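Local coordinates for protein aminoacyl-tRNA synthetase (PDB 5F9Z) that probably attaches proline to its cognate tRNA at the expense of ATP, as a class II prolyl-tRNA synthetase, and binds the inhibitor halofuginone, at residues V439-E445 with A501-F507. Residues are numbered along the deposited sequence; the frame is centred on the assembly and turned at random.
Sequences VIAPWCE and AKKFTLF. With ZN (zinc ion), chain F.
W443 and F507 meet as an edge-to-face (T-shaped) pair: CZ of F507 lies 3.4 Å above the centre of the indole, and the planes stand at 78°. The opposite face of the indole is covered by CA of E445, two residues further along the chain. CG of W443 lies anti to the backbone N (chi1 -167°), which stands the indole beside T505, whose OG1 sits in the ring plane 3.2 Å from CE3 of W443. T505 OG1 is also hydrogen-bonded to a water at 2.6 Å, and the same water donates to OE2 of E445. OE2 of E445 uses its syn lone pair for NZ of K503 at 3.1 Å, a salt bridge for which the lysine chain bends at its last two torsions. On the other face of the sheet, CG of P442 meets CE2 of F504 at 3.5 Å, the two side chains lying side by side, while I440 CD1 crosses to CB of F504. Antiparallel pairing sets this register: W443 N donates to K503 O at 3.1 Å, nearly straight at 173°, and A441 and T505 exchange two bonds. Just past the strand end, C444 SG binds zinc at 2.3 Å; C449, C494 and C497 complete this four-cysteine site of the C-terminal prolyl-tRNA synthetase domain. Strands 420-422 and 475-480 flank the pair, and helix 447-458 packs against W443 and F507.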
ATOM      1  N   VAL A 439     -13.523  13.360  -8.101  1.00 35.29           N
ATOM      2  CA  VAL A 439     -13.781  14.655  -8.720  1.00 35.81           C
ATOM      3  C   VAL A 439     -12.508  15.485  -8.654  1.00 34.49           C
ATOM      4  O   VAL A 439     -11.893  15.605  -7.588  1.00 32.22           O
ATOM      5  CB  VAL A 439     -14.946  15.391  -8.032  1.00 37.74           C
ATOM      6  CG1 VAL A 439     -15.037  16.827  -8.529  1.00 38.37           C
ATOM      7  CG2 VAL A 439     -16.256  14.656  -8.274  1.00 38.91           C
ATOM      8  N   ILE A 440     -12.111  16.047  -9.792  1.00 36.09           N
ATOM      9  CA  ILE A 440     -11.027  17.018  -9.866  1.00 37.04           C
ATOM     10  C   ILE A 440     -11.659  18.354 -10.242  1.00 39.07           C
ATOM     11  O   ILE A 440     -12.180  18.521 -11.352  1.00 40.71           O
ATOM     12  CB  ILE A 440      -9.933  16.585 -10.857  1.00 37.01           C
ATOM     13  CG1 ILE A 440      -8.855  17.664 -10.988  1.00 38.89           C
ATOM     14  CG2 ILE A 440     -10.516  16.189 -12.213  1.00 36.87           C
ATOM     15  CD1 ILE A 440      -7.846  17.647  -9.860  1.00 39.27           C
ATOM     16  N   ALA A 441     -11.643  19.301  -9.311  1.00 38.41           N
ATOM     17  CA  ALA A 441     -12.435  20.512  -9.449  1.00 38.99           C
ATOM     18  C   ALA A 441     -11.614  21.745  -9.107  1.00 40.18           C
ATOM     19  O   ALA A 441     -10.674  21.671  -8.309  1.00 40.10           O
ATOM     20  CB  ALA A 441     -13.670  20.457  -8.539  1.00 38.32           C
ATOM     21  N   PRO A 442     -11.947  22.894  -9.700  1.00 40.33           N
ATOM     22  CA  PRO A 442     -11.318  24.158  -9.285  1.00 39.87           C
ATOM     23  C   PRO A 442     -11.735  24.497  -7.862  1.00 38.27           C
ATOM     24  O   PRO A 442     -12.925  24.610  -7.566  1.00 40.26           O
ATOM     25  CB  PRO A 442     -11.862  25.179 -10.294  1.00 40.80           C
ATOM     26  CG  PRO A 442     -12.431  24.372 -11.418  1.00 40.75           C
ATOM     27  CD  PRO A 442     -12.892  23.087 -10.812  1.00 40.86           C
ATOM     28  N   TRP A 443     -10.753  24.661  -6.981  1.00 37.46           N
ATOM     29  CA  TRP A 443     -11.022  24.830  -5.562  1.00 37.90           C
ATOM     30  C   TRP A 443     -10.231  26.004  -5.003  1.00 39.74           C
ATOM     31  O   TRP A 443      -9.113  26.289  -5.441  1.00 40.81           O
ATOM     32  CB  TRP A 443     -10.681  23.558  -4.780  1.00 36.49           C
ATOM     33  CG  TRP A 443     -11.225  23.559  -3.393  1.00 37.63           C
ATOM     34  CD1 TRP A 443     -12.387  24.135  -2.969  1.00 38.98           C
ATOM     35  CD2 TRP A 443     -10.624  22.968  -2.237  1.00 37.25           C
ATOM     36  NE1 TRP A 443     -12.551  23.932  -1.622  1.00 39.85           N
ATOM     37  CE2 TRP A 443     -11.482  23.220  -1.148  1.00 39.03           C
ATOM     38  CE3 TRP A 443      -9.446  22.247  -2.016  1.00 35.94           C
ATOM     39  CZ2 TRP A 443     -11.198  22.779   0.140  1.00 31.79           C
ATOM     40  CZ3 TRP A 443      -9.168  21.810  -0.735  1.00 34.94           C
ATOM     41  CH2 TRP A 443     -10.040  22.076   0.327  1.00 35.53           C
ATOM     42  N   CYS A 444     -10.828  26.681  -4.020  1.00 40.73           N
ATOM     43  CA  CYS A 444     -10.177  27.787  -3.330  1.00 41.78           C
ATOM     44  C   CYS A 444      -9.311  27.332  -2.165  1.00 41.10           C
ATOM     45  O   CYS A 444      -8.499  28.124  -1.671  1.00 42.74           O
ATOM     46  CB  CYS A 444     -11.223  28.780  -2.816  1.00 42.72           C
ATOM     47  SG  CYS A 444     -12.168  28.186  -1.394  1.00 41.86           S
ATOM     48  N   GLU A 445      -9.481  26.091  -1.707  1.00 39.62           N
ATOM     49  CA  GLU A 445      -8.685  25.445  -0.665  1.00 40.36           C
ATOM     50  C   GLU A 445      -8.890  26.048   0.720  1.00 43.84           C
ATOM     51  O   GLU A 445      -8.088  25.778   1.625  1.00 45.54           O
ATOM     52  CB  GLU A 445      -7.190  25.454  -1.006  1.00 39.92           C
ATOM     53  CG  GLU A 445      -6.864  24.816  -2.346  1.00 39.29           C
ATOM     54  CD  GLU A 445      -5.403  24.952  -2.717  1.00 40.73           C
ATOM     55  OE1 GLU A 445      -4.586  25.262  -1.824  1.00 42.51           O
ATOM     56  OE2 GLU A 445      -5.071  24.752  -3.904  1.00 40.28           O
ATOM     57  N   ALA A 501     -10.494  30.283  -7.637  1.00 51.17           N
ATOM     58  CA  ALA A 501      -9.851  28.985  -7.491  1.00 48.98           C
ATOM     59  C   ALA A 501      -8.336  29.135  -7.534  1.00 49.78           C
ATOM     60  O   ALA A 501      -7.793  29.835  -8.395  1.00 51.50           O
ATOM     61  CB  ALA A 501     -10.320  28.034  -8.591  1.00 47.68           C
ATOM     62  N   LYS A 502      -7.652  28.478  -6.595  1.00 49.24           N
ATOM     63  CA  LYS A 502      -6.194  28.509  -6.579  1.00 48.46           C
ATOM     64  C   LYS A 502      -5.611  27.472  -7.530  1.00 47.24           C
ATOM     65  O   LYS A 502      -4.788  27.801  -8.391  1.00 48.86           O
ATOM     66  CB  LYS A 502      -5.680  28.288  -5.155  1.00 48.35           C
ATOM     67  CG  LYS A 502      -5.911  29.472  -4.228  1.00 50.19           C
ATOM     68  CD  LYS A 502      -5.431  29.176  -2.817  1.00 50.67           C
ATOM     69  CE  LYS A 502      -5.368  30.445  -1.984  1.00 52.88           C
ATOM     70  NZ  LYS A 502      -6.659  31.190  -2.001  1.00 53.92           N
ATOM     71  N   LYS A 503      -6.028  26.219  -7.388  1.00 46.00           N
ATOM     72  CA  LYS A 503      -5.589  25.136  -8.262  1.00 43.25           C
ATOM     73  C   LYS A 503      -6.767  24.182  -8.440  1.00 40.87           C
ATOM     74  O   LYS A 503      -7.919  24.523  -8.153  1.00 40.47           O
ATOM     75  CB  LYS A 503      -4.350  24.433  -7.684  1.00 42.51           C
ATOM     76  CG  LYS A 503      -3.056  25.227  -7.785  1.00 44.76           C
ATOM     77  CD  LYS A 503      -1.910  24.517  -7.079  1.00 43.58           C
ATOM     78  CE  LYS A 503      -2.169  24.401  -5.587  1.00 43.40           C
ATOM     79  NZ  LYS A 503      -2.345  25.732  -4.945  1.00 45.69           N
ATOM     80  N   PHE A 504      -6.483  22.976  -8.917  1.00 39.73           N
ATOM     81  CA  PHE A 504      -7.458  21.897  -8.969  1.00 38.14           C
ATOM     82  C   PHE A 504      -7.139  20.889  -7.874  1.00 36.26           C
ATOM     83  O   PHE A 504      -5.973  20.554  -7.648  1.00 35.85           O
ATOM     84  CB  PHE A 504      -7.457  21.212 -10.338  1.00 39.48           C
ATOM     85  CG  PHE A 504      -8.091  22.029 -11.428  1.00 43.73           C
ATOM     86  CD1 PHE A 504      -7.422  23.106 -11.988  1.00 46.03           C
ATOM     87  CD2 PHE A 504      -9.351  21.708 -11.906  1.00 44.56           C
ATOM     88  CE1 PHE A 504      -8.002  23.854 -12.994  1.00 47.63           C
ATOM     89  CE2 PHE A 504      -9.936  22.452 -12.914  1.00 46.46           C
ATOM     90  CZ  PHE A 504      -9.261  23.526 -13.458  1.00 47.86           C
ATOM     91  N   THR A 505      -8.177  20.412  -7.193  1.00 35.74           N
ATOM     92  CA  THR A 505      -8.029  19.503  -6.066  1.00 33.92           C
ATOM     93  C   THR A 505      -8.834  18.235  -6.312  1.00 32.59           C
ATOM     94  O   THR A 505      -9.958  18.291  -6.821  1.00 33.17           O
ATOM     95  CB  THR A 505      -8.475  20.174  -4.757  1.00 35.40           C
ATOM     96  OG1 THR A 505      -7.612  21.280  -4.468  1.00 37.53           O
ATOM     97  CG2 THR A 505      -8.430  19.192  -3.593  1.00 35.04           C
ATOM     98  N   LEU A 506      -8.248  17.094  -5.957  1.00 31.24           N
ATOM     99  CA  LEU A 506      -8.908  15.804  -6.113  1.00 30.42           C
ATOM    100  C   LEU A 506      -9.851  15.567  -4.937  1.00 31.62           C
ATOM    101  O   LEU A 506      -9.419  15.555  -3.780  1.00 34.41           O
ATOM    102  CB  LEU A 506      -7.866  14.692  -6.207  1.00 30.12           C
ATOM    103  CG  LEU A 506      -8.333  13.324  -6.701  1.00 31.05           C
ATOM    104  CD1 LEU A 506      -8.870  13.425  -8.119  1.00 29.84           C
ATOM    105  CD2 LEU A 506      -7.197  12.315  -6.625  1.00 31.34           C
ATOM    106  N   PHE A 507     -11.135  15.384  -5.232  1.00 30.47           N
ATOM    107  CA  PHE A 507     -12.158  15.149  -4.224  1.00 31.40           C
ATOM    108  C   PHE A 507     -12.733  13.746  -4.364  1.00 32.55           C
ATOM    109  O   PHE A 507     -12.589  13.089  -5.399  1.00 32.95           O
ATOM    110  CB  PHE A 507     -13.289  16.179  -4.331  1.00 31.91           C
ATOM    111  CG  PHE A 507     -12.914  17.550  -3.850  1.00 32.78           C
ATOM    112  CD1 PHE A 507     -12.352  18.474  -4.714  1.00 33.44           C
ATOM    113  CD2 PHE A 507     -13.138  17.919  -2.533  1.00 32.96           C
ATOM    114  CE1 PHE A 507     -12.011  19.739  -4.273  1.00 35.17           C
ATOM    115  CE2 PHE A 507     -12.799  19.181  -2.086  1.00 34.50           C
ATOM    116  CZ  PHE A 507     -12.235  20.092  -2.957  1.00 35.55           C
TER
HETATM  117 ZN    ZN F 703     -14.207  27.467  -2.216  1.00 45.73          ZN
HETATM  118  O   HOH W   1      -6.903  23.581  -5.435  1.00 26.85           O